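Local coordinates for fiber protein (Raptor siadenovirus a, PDB 5FJL) that forms the trimeric adenovirus fibre, whose head domain, the part described here, probably attaches the virion to a receptor on the host cell, at residues A117-I122 with M161-V166. Numbering follows the deposited sequence.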
ATOM      1  N   ALA A 117       2.285   5.212   2.284  1.00 14.59           N
ATOM      2  CA  ALA A 117       2.595   6.580   1.860  1.00 15.32           C
ATOM      3  C   ALA A 117       3.949   6.655   1.258  1.00 14.73           C
ATOM      4  O   ALA A 117       4.825   5.894   1.622  1.00 16.48           O
ATOM      5  CB  ALA A 117       2.581   7.523   3.040  1.00 16.05           C
ATOM      6  N   LEU A 118       4.136   7.603   0.334  1.00 15.09           N
ATOM      7  CA  LEU A 118       5.451   8.037  -0.121  0.50 16.02           C
ATOM      8  C   LEU A 118       5.826   9.275   0.690  1.00 15.36           C
ATOM      9  O   LEU A 118       5.112  10.282   0.614  1.00 16.26           O
ATOM     10  CB  LEU A 118       5.422   8.406  -1.608  0.50 17.34           C
ATOM     11  CG  LEU A 118       6.722   9.082  -2.080  0.50 18.51           C
ATOM     12  CD1 LEU A 118       7.898   8.150  -1.900  0.50 19.28           C
ATOM     13  CD2 LEU A 118       6.584   9.538  -3.509  0.50 20.17           C
ATOM     14  N   CYS A 119       6.884   9.178   1.465  1.00 14.95           N
ATOM     15  CA  CYS A 119       7.359  10.268   2.331  1.00 16.05           C
ATOM     16  C   CYS A 119       8.761  10.640   1.978  1.00 15.98           C
ATOM     17  O   CYS A 119       9.583   9.824   1.514  1.00 17.37           O
ATOM     18  CB  CYS A 119       7.330   9.865   3.787  1.00 17.61           C
ATOM     19  SG  CYS A 119       5.618   9.574   4.351  1.00 22.21           S
ATOM     20  N   ILE A 120       9.092  11.908   2.257  1.00 15.95           N
ATOM     21  CA  ILE A 120      10.436  12.431   2.127  1.00 16.05           C
ATOM     22  C   ILE A 120      10.849  12.929   3.496  1.00 16.06           C
ATOM     23  O   ILE A 120      10.154  13.747   4.086  1.00 17.69           O
ATOM     24  CB  ILE A 120      10.534  13.556   1.081  1.00 17.20           C
ATOM     25  CG1 ILE A 120      10.155  13.035  -0.323  1.00 19.32           C
ATOM     26  CG2 ILE A 120      11.930  14.147   1.058  1.00 18.34           C
ATOM     27  CD1 ILE A 120       9.843  14.136  -1.296  1.00 20.89           C
ATOM     28  N   PHE A 121      11.949  12.403   4.013  1.00 15.08           N
ATOM     29  CA  PHE A 121      12.518  12.832   5.289  1.00 15.60           C
ATOM     30  C   PHE A 121      13.744  13.663   5.019  1.00 16.15           C
ATOM     31  O   PHE A 121      14.653  13.215   4.336  1.00 17.50           O
ATOM     32  CB  PHE A 121      12.881  11.633   6.200  1.00 16.35           C
ATOM     33  CG  PHE A 121      11.679  10.808   6.588  1.00 16.05           C
ATOM     34  CD1 PHE A 121      11.262   9.735   5.800  1.00 17.62           C
ATOM     35  CD2 PHE A 121      10.959  11.088   7.743  1.00 17.54           C
ATOM     36  CE1 PHE A 121      10.144   9.001   6.144  1.00 18.13           C
ATOM     37  CE2 PHE A 121       9.844  10.329   8.081  1.00 18.20           C
ATOM     38  CZ  PHE A 121       9.432   9.305   7.263  1.00 17.96           C
ATOM     39  N   ILE A 122      13.732  14.884   5.542  1.00 15.56           N
ATOM     40  CA  ILE A 122      14.868  15.806   5.439  1.00 15.29           C
ATOM     41  C   ILE A 122      15.580  15.834   6.773  1.00 14.85           C
ATOM     42  O   ILE A 122      14.972  16.144   7.804  1.00 15.54           O
ATOM     43  CB  ILE A 122      14.397  17.232   5.088  1.00 16.96           C
ATOM     44  CG1 ILE A 122      13.480  17.238   3.865  1.00 19.22           C
ATOM     45  CG2 ILE A 122      15.588  18.160   4.952  1.00 17.81           C
ATOM     46  CD1 ILE A 122      14.103  16.794   2.601  1.00 21.09           C
ATOM     47  N   MET A 161       9.281  15.985   7.667  1.00 15.30           N
ATOM     48  CA  MET A 161       8.720  14.847   6.914  1.00 14.43           C
ATOM     49  C   MET A 161       7.686  15.390   5.983  1.00 14.85           C
ATOM     50  O   MET A 161       6.712  15.978   6.460  1.00 16.39           O
ATOM     51  CB  MET A 161       8.084  13.814   7.841  1.00 15.29           C
ATOM     52  CG  MET A 161       7.454  12.638   7.094  1.00 15.42           C
ATOM     53  SD  MET A 161       6.546  11.448   8.120  1.00 16.63           S
ATOM     54  CE  MET A 161       5.075  12.359   8.449  1.00 17.69           C
ATOM     55  N   HIS A 162       7.844  15.122   4.699  1.00 14.25           N
ATOM     56  CA  HIS A 162       6.852  15.506   3.709  1.00 14.99           C
ATOM     57  C   HIS A 162       6.080  14.273   3.265  1.00 15.60           C
ATOM     58  O   HIS A 162       6.703  13.343   2.773  1.00 16.60           O
ATOM     59  CB  HIS A 162       7.506  16.153   2.489  1.00 16.24           C
ATOM     60  CG  HIS A 162       8.368  17.341   2.808  1.00 16.60           C
ATOM     61  ND1 HIS A 162       7.838  18.520   3.280  1.00 18.96           N
ATOM     62  CD2 HIS A 162       9.706  17.530   2.723  1.00 19.06           C
ATOM     63  CE1 HIS A 162       8.823  19.396   3.445  1.00 19.15           C
ATOM     64  NE2 HIS A 162       9.959  18.822   3.129  1.00 19.44           N
ATOM     65  N   ILE A 163       4.776  14.272   3.425  1.00 15.42           N
ATOM     66  CA  ILE A 163       3.926  13.225   2.829  1.00 15.55           C
ATOM     67  C   ILE A 163       3.594  13.666   1.409  1.00 15.95           C
ATOM     68  O   ILE A 163       2.892  14.661   1.221  1.00 17.68           O
ATOM     69  CB  ILE A 163       2.627  12.982   3.629  1.00 16.59           C
ATOM     70  CG1 ILE A 163       2.925  12.692   5.112  1.00 17.66           C
ATOM     71  CG2 ILE A 163       1.778  11.919   2.947  1.00 17.50           C
ATOM     72  CD1 ILE A 163       1.712  12.425   5.950  1.00 19.58           C
ATOM     73  N   VAL A 164       4.090  12.943   0.430  1.00 16.10           N
ATOM     74  CA  VAL A 164       3.879  13.256  -0.966  1.00 16.78           C
ATOM     75  C   VAL A 164       2.531  12.721  -1.446  1.00 18.31           C
ATOM     76  O   VAL A 164       1.733  13.441  -2.037  1.00 19.62           O
ATOM     77  CB  VAL A 164       5.004  12.700  -1.828  1.00 17.78           C
ATOM     78  CG1 VAL A 164       4.712  12.959  -3.315  1.00 18.70           C
ATOM     79  CG2 VAL A 164       6.347  13.292  -1.411  1.00 19.52           C
ATOM     80  N   THR A 165       2.276  11.461  -1.146  1.00 18.32           N
ATOM     81  CA  THR A 165       0.965  10.872  -1.467  1.00 20.24           C
ATOM     82  C   THR A 165       0.749   9.678  -0.520  1.00 16.52           C
ATOM     83  O   THR A 165       1.696   9.116   0.006  1.00 17.96           O
ATOM     84  CB  THR A 165       0.860  10.583  -2.971  1.00 24.28           C
ATOM     85  OG1 THR A 165      -0.535  10.527  -3.375  1.00 25.27           O
ATOM     86  CG2 THR A 165       1.622   9.375  -3.253  1.00 23.66           C
ATOM     87  N   VAL A 166      -0.528   9.423  -0.225  1.00 15.98           N
ATOM     88  CA  VAL A 166      -0.890   8.333   0.700  1.00 15.86           C
ATOM     89  C   VAL A 166      -2.204   7.716   0.230  1.00 14.82           C
ATOM     90  O   VAL A 166      -3.123   8.385  -0.233  1.00 15.59           O
ATOM     91  CB  VAL A 166      -0.920   8.811   2.177  1.00 17.45           C
ATOM     92  CG1 VAL A 166      -1.841   9.991   2.369  1.00 20.41           C
ATOM     93  CG2 VAL A 166      -1.258   7.691   3.134  1.00 16.87           C
TER
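Ala117 sets its methyl beside Val166, CB to CB 3.8 Å, in an antiparallel non-hydrogen-bonded pair where a small side chain fits. Leu118 faces two residues: its N donates to Thr165 O (2.9 Å) while its O accepts from Val164 N (2.9 Å). This is a classic beta bulge, the extra residue accommodated by the helix-like psi of Val164 (-49°). Val164 starts its side chain toward the neighbouring strand, where Leu118, in one of its two conformers, lies alongside; both pack on Leu149 of a neighbouring subunit, apolar residues suiting this trimer interface of the antiparallel beta-sandwich head. Cys119, on the inner face with Ala117, rests its small sulfur against both Ile163 CG1 and Met161 SD. Beta-branched Ile120, suited to an extended strand, pairs through N and O with His162, the bond from His162 N nearly straight at 173°; Ile120 CD1 reaches obliquely to Val164 CG2 (3.6 Å). Phe121 returns to the core, where unbranched Met161, CG anti to N (chi1 178°), meets the ring obliquely: SD lies 4.4 Å from its centroid, a Met-aromatic contact, and Met161 CG 3.5 Å from Phe121 CE2. Ile122, also branched, lays apolar CG1 obliquely by the imidazole of His162, whose ND1 is hydrogen-bonded to Thr85.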